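Local coordinates for calcium-binding EF hand family protein (Arabidopsis thaliana, PDB 6YIG) that probably acts as an endocytic adaptor of the TPLATE complex, its N-terminal EH domain binding calcium through an EF-hand loop, at residues N69-V74 with P101-N106; G35-S40 with Q45-I50. All coordinates share one frame; numbering follows the deposited sequence. Where two conformers were deposited one is given.

Overall arrangement
From the N terminus, helix 12-20 leads into the calcium loop and helix 30-37, which together form the first EF-hand. Contact 2 closes the short linker after it, setting residues 35-40 against 45-50 on helix 44-54, the first helix of the second hand. The chain then passes the sodium-binding loop, helix 64-78 and helix 85-93, and contact 1 brings the C-terminal run 101-106 back to residues 69-74. The two loops follow one another and neither nest nor cross. Even so, the contacts meet in space: Ser70 and Val74 pack on the Phe37 ring, and Asn106 N lies 2.8 Å from Gly39 O, a probable hydrogen bond.

Contact 1: residues N69-V74 with P101-N106; sequences NSLRLV and PPPKIN
Pro103 lies against Leu71 and Val74, where the C-terminal tail of the EH domain runs back over helix 64-78, the last helix of its EF-hand pair. The tail has no regular secondary structure, and three consecutive prolines, Pro101 to Pro103, keep it extended. No hydrogen bond joins the two segments directly; they meet through carbon surfaces, which suits a proline ring with no N-H to offer.

Ring carbons CG and CD of Pro103 meet Leu71. Pro103 CG is 3.7 Å from Leu71 CD2, while Pro103 CD sits 3.8 Å from Leu71 CB, giving the leucine contacts at both its base and one branch tip. CG of Leu71, anti to the carbonyl carbon (chi1 -72°), leads the chain out beside the backbone N. The two side chains cross at about a right angle, and Leu71 also touches Phe13 and Tyr16 of helix 12-20 and Phe36 of helix 30-37. Leu71 O approaches the same ring, 3.5 Å from Pro103 CD. Thr75 OG1 is in hydrogen-bonding contact with both Leu71 O and Pro101 O, and so bridges helix and tail.

Val74, one turn on, presents a single methyl to the tail. Its CG1 stands anti to the backbone N (chi1 166°) and reaches Pro103 CB at 3.6 Å. The other methyl, CG2, packs on Phe37, so the two branches of the valine turn to different neighbours. Ile105 CD1 makes a looser contact with Val74 CG1, 4.4 Å away.

Polar atoms of the tail are held by residues beyond the two segments: Pro103 O accepts from Tyr16 OH, and Lys104 O from Gln78 NE2. Arg72 starts out away from the tail; its side chain makes a cation-pi contact with Phe13, and its NH1 gives a weak hydrogen bond to Asn69 OD1, 3.1 Å long and bent to 133°.

Contact 2: residues G35-S40 with Q45-I50; sequences GFFQGS and QVLAQI
Leu47 reaches from helix 44-54 to the Phe37-Ser40 turn, meeting Phe37 and Ser40. From CB, its CG lies anti to the carbonyl carbon (chi1 -68°), which carries the branch point toward the turn; CB and CG themselves stay farther back, and the two methyls make the close contacts. CD2 comes 3.8 Å from Phe37 CB and lies oblique to the ring. CD1 is 3.8 Å from Phe37 O, and both methyls, CD1 and CD2, lie 3.9 Å from Ser40 OG. A branched leucine tip can thus span both the base of the aromatic side chain and the turn.

The polar atoms beneath the methyls are satisfied locally. In the type I turn from Phe37 to Ser40, Phe37 O accepts both Ser40 N and Ser40 OG; the hydroxyl bond is 2.8 Å long and lies in the carbonyl plane. Ser40 OG also accepts from Leu42 N, so a small serine ties the turn to the linker. Across the Phe37 ring from Leu47, Phe36 CD2 lies 3.5 Å from the plane, offset toward the rim. Exiting helix of the first EF-hand and entering helix of the second are thus joined across a short linker, as in the paired EF-hands that make up an EH domain.

Contact 1: residues N69-V74 with P101-N106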
# COMPACT_ATOMS: atom_id res chain seq x y z
N ASN A 69 -0.41 4.26 2.41
CA ASN A 69 0.22 3.54 3.51
C ASN A 69 0.40 2.06 3.18
O ASN A 69 1.43 1.47 3.53
CB ASN A 69 -0.59 3.69 4.80
CG ASN A 69 -0.40 5.05 5.45
OD1 ASN A 69 0.61 5.72 5.26
ND2 ASN A 69 -1.38 5.47 6.21
N SER A 70 -0.56 1.45 2.49
CA SER A 70 -0.35 0.05 2.09
C SER A 70 0.82 -0.06 1.12
O SER A 70 1.54 -1.06 1.14
CB SER A 70 -1.61 -0.56 1.49
OG SER A 70 -1.84 -0.17 0.13
N LEU A 71 1.01 0.93 0.26
CA LEU A 71 2.17 0.94 -0.65
C LEU A 71 3.47 1.05 0.13
O LEU A 71 4.47 0.38 -0.19
CB LEU A 71 2.03 2.11 -1.63
CG LEU A 71 0.96 1.96 -2.71
CD1 LEU A 71 0.79 3.31 -3.44
CD2 LEU A 71 1.23 0.82 -3.68
N ARG A 72 3.49 1.89 1.18
CA ARG A 72 4.69 2.03 2.00
C ARG A 72 5.01 0.72 2.70
O ARG A 72 6.18 0.33 2.78
CB ARG A 72 4.51 3.15 3.03
CG ARG A 72 4.41 4.52 2.43
CD ARG A 72 4.19 5.62 3.47
NE ARG A 72 4.15 6.92 2.79
CZ ARG A 72 3.04 7.59 2.49
NH1 ARG A 72 1.85 7.15 2.86
NH2 ARG A 72 3.13 8.71 1.81
N LEU A 73 4.00 0.06 3.25
CA LEU A 73 4.25 -1.22 3.90
C LEU A 73 4.74 -2.25 2.89
O LEU A 73 5.58 -3.10 3.24
CB LEU A 73 2.99 -1.69 4.59
CG LEU A 73 2.59 -0.87 5.81
CD1 LEU A 73 1.20 -1.27 6.30
CD2 LEU A 73 3.62 -0.97 6.92
N VAL A 74 4.21 -2.22 1.66
CA VAL A 74 4.71 -3.11 0.62
C VAL A 74 6.19 -2.85 0.34
O VAL A 74 6.98 -3.79 0.21
CB VAL A 74 3.86 -3.01 -0.66
CG1 VAL A 74 4.56 -3.65 -1.84
CG2 VAL A 74 2.49 -3.63 -0.42
N PRO A 101 10.09 4.92 0.08
CA PRO A 101 9.81 5.02 -1.36
C PRO A 101 8.55 4.27 -1.75
O PRO A 101 8.09 3.37 -1.03
CB PRO A 101 11.04 4.37 -2.01
CG PRO A 101 12.08 4.30 -0.97
CD PRO A 101 11.37 4.22 0.35
N PRO A 102 7.97 4.59 -2.90
CA PRO A 102 6.91 3.74 -3.43
C PRO A 102 7.48 2.39 -3.84
O PRO A 102 8.67 2.28 -4.19
CB PRO A 102 6.40 4.54 -4.65
CG PRO A 102 7.52 5.38 -5.04
CD PRO A 102 8.33 5.69 -3.80
N PRO A 103 6.67 1.35 -3.81
CA PRO A 103 7.15 -0.00 -4.10
C PRO A 103 7.30 -0.24 -5.60
O PRO A 103 6.98 0.61 -6.44
CB PRO A 103 6.05 -0.88 -3.49
CG PRO A 103 4.79 -0.04 -3.68
CD PRO A 103 5.23 1.36 -3.44
N LYS A 104 7.83 -1.43 -5.93
CA LYS A 104 7.90 -1.91 -7.30
C LYS A 104 6.73 -2.85 -7.54
O LYS A 104 6.60 -3.87 -6.86
CB LYS A 104 9.23 -2.64 -7.55
CG LYS A 104 10.44 -1.74 -7.42
CD LYS A 104 10.49 -0.71 -8.56
CE LYS A 104 11.78 0.12 -8.56
NZ LYS A 104 11.89 1.03 -7.37
N ILE A 105 5.88 -2.52 -8.51
CA ILE A 105 4.68 -3.30 -8.80
C ILE A 105 4.69 -3.66 -10.27
O ILE A 105 4.69 -2.77 -11.13
CB ILE A 105 3.39 -2.54 -8.44
CG1 ILE A 105 3.43 -2.04 -7.01
CG2 ILE A 105 2.18 -3.44 -8.67
CD1 ILE A 105 3.18 -3.11 -5.96
N ASN A 106 4.71 -4.97 -10.55
CA ASN A 106 4.52 -5.48 -11.91
C ASN A 106 3.09 -5.18 -12.38
O ASN A 106 2.13 -5.53 -11.70
CB ASN A 106 4.78 -6.99 -11.93

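Contact 2: residues G35-S40 with Q45-I50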
# COMPACT_ATOMS: atom_id res chain seq x y z
N GLY A 35 -6.03 -7.58 -6.88
CA GLY A 35 -5.52 -7.63 -8.24
C GLY A 35 -4.25 -6.82 -8.40
O GLY A 35 -3.31 -7.25 -9.07
N PHE A 36 -4.21 -5.64 -7.77
CA PHE A 36 -3.06 -4.75 -7.90
C PHE A 36 -1.83 -5.38 -7.27
O PHE A 36 -0.75 -5.41 -7.88
CB PHE A 36 -3.38 -3.41 -7.25
CG PHE A 36 -2.24 -2.43 -7.33
CD1 PHE A 36 -1.97 -1.75 -8.49
CD2 PHE A 36 -1.45 -2.20 -6.23
CE1 PHE A 36 -0.91 -0.84 -8.54
CE2 PHE A 36 -0.39 -1.33 -6.29
CZ PHE A 36 -0.14 -0.64 -7.44
N PHE A 37 -1.96 -5.93 -6.08
CA PHE A 37 -0.79 -6.45 -5.38
C PHE A 37 -0.36 -7.82 -5.84
O PHE A 37 0.67 -8.31 -5.37
CB PHE A 37 -1.05 -6.41 -3.87
CG PHE A 37 -1.03 -4.99 -3.31
CD1 PHE A 37 0.05 -4.17 -3.54
CD2 PHE A 37 -2.09 -4.49 -2.59
CE1 PHE A 37 0.08 -2.85 -3.07
CE2 PHE A 37 -2.07 -3.19 -2.10
CZ PHE A 37 -0.99 -2.37 -2.34
N GLN A 38 -1.07 -8.43 -6.78
CA GLN A 38 -0.51 -9.60 -7.45
C GLN A 38 0.78 -9.25 -8.17
O GLN A 38 1.57 -10.15 -8.45
CB GLN A 38 -1.55 -10.19 -8.39
CG GLN A 38 -2.60 -11.00 -7.65
CD GLN A 38 -3.41 -11.88 -8.56
OE1 GLN A 38 -4.34 -11.41 -9.22
NE2 GLN A 38 -3.05 -13.17 -8.61
N GLY A 39 1.03 -7.98 -8.42
CA GLY A 39 2.30 -7.56 -8.99
C GLY A 39 3.39 -7.22 -8.00
O GLY A 39 4.46 -6.75 -8.40
N SER A 40 3.18 -7.50 -6.71
CA SER A 40 4.12 -7.06 -5.69
C SER A 40 5.20 -8.08 -5.35
O SER A 40 6.19 -7.70 -4.71
CB SER A 40 3.37 -6.74 -4.39
OG SER A 40 2.93 -7.93 -3.80
N GLN A 45 0.13 -14.01 2.88
CA GLN A 45 0.07 -13.73 4.31
C GLN A 45 0.47 -12.29 4.60
O GLN A 45 -0.19 -11.60 5.38
CB GLN A 45 1.00 -14.68 5.08
CG GLN A 45 0.50 -16.09 5.11
CD GLN A 45 1.17 -16.95 4.06
OE1 GLN A 45 1.55 -16.49 2.97
NE2 GLN A 45 1.31 -18.24 4.38
N VAL A 46 1.55 -11.82 3.97
CA VAL A 46 2.01 -10.46 4.19
C VAL A 46 0.98 -9.48 3.65
O VAL A 46 0.65 -8.47 4.29
CB VAL A 46 3.39 -10.27 3.56
CG1 VAL A 46 3.79 -8.81 3.52
CG2 VAL A 46 4.44 -11.06 4.33
N LEU A 47 0.43 -9.76 2.45
CA LEU A 47 -0.54 -8.84 1.86
C LEU A 47 -1.82 -8.78 2.69
O LEU A 47 -2.42 -7.71 2.82
CB LEU A 47 -0.84 -9.24 0.43
CG LEU A 47 0.33 -9.06 -0.54
CD1 LEU A 47 0.03 -9.71 -1.87
CD2 LEU A 47 0.65 -7.58 -0.67
N ALA A 48 -2.24 -9.91 3.27
CA ALA A 48 -3.37 -9.89 4.19
C ALA A 48 -3.10 -8.99 5.39
O ALA A 48 -3.96 -8.22 5.81
CB ALA A 48 -3.70 -11.30 4.67
N GLN A 49 -1.89 -9.07 5.95
CA GLN A 49 -1.56 -8.25 7.11
C GLN A 49 -1.52 -6.78 6.74
O GLN A 49 -1.99 -5.93 7.51
CB GLN A 49 -0.23 -8.70 7.72
CG GLN A 49 0.12 -8.02 9.03
CD GLN A 49 1.32 -8.68 9.74
OE1 GLN A 49 2.42 -8.15 9.73
NE2 GLN A 49 1.09 -9.83 10.35
N ILE A 50 -0.99 -6.46 5.56
CA ILE A 50 -0.96 -5.07 5.09
C ILE A 50 -2.37 -4.54 4.87
O ILE A 50 -2.69 -3.43 5.29
CB ILE A 50 -0.10 -4.98 3.81
CG1 ILE A 50 1.37 -5.16 4.19
CG2 ILE A 50 -0.30 -3.66 3.11
CD1 ILE A 50 2.30 -5.33 3.06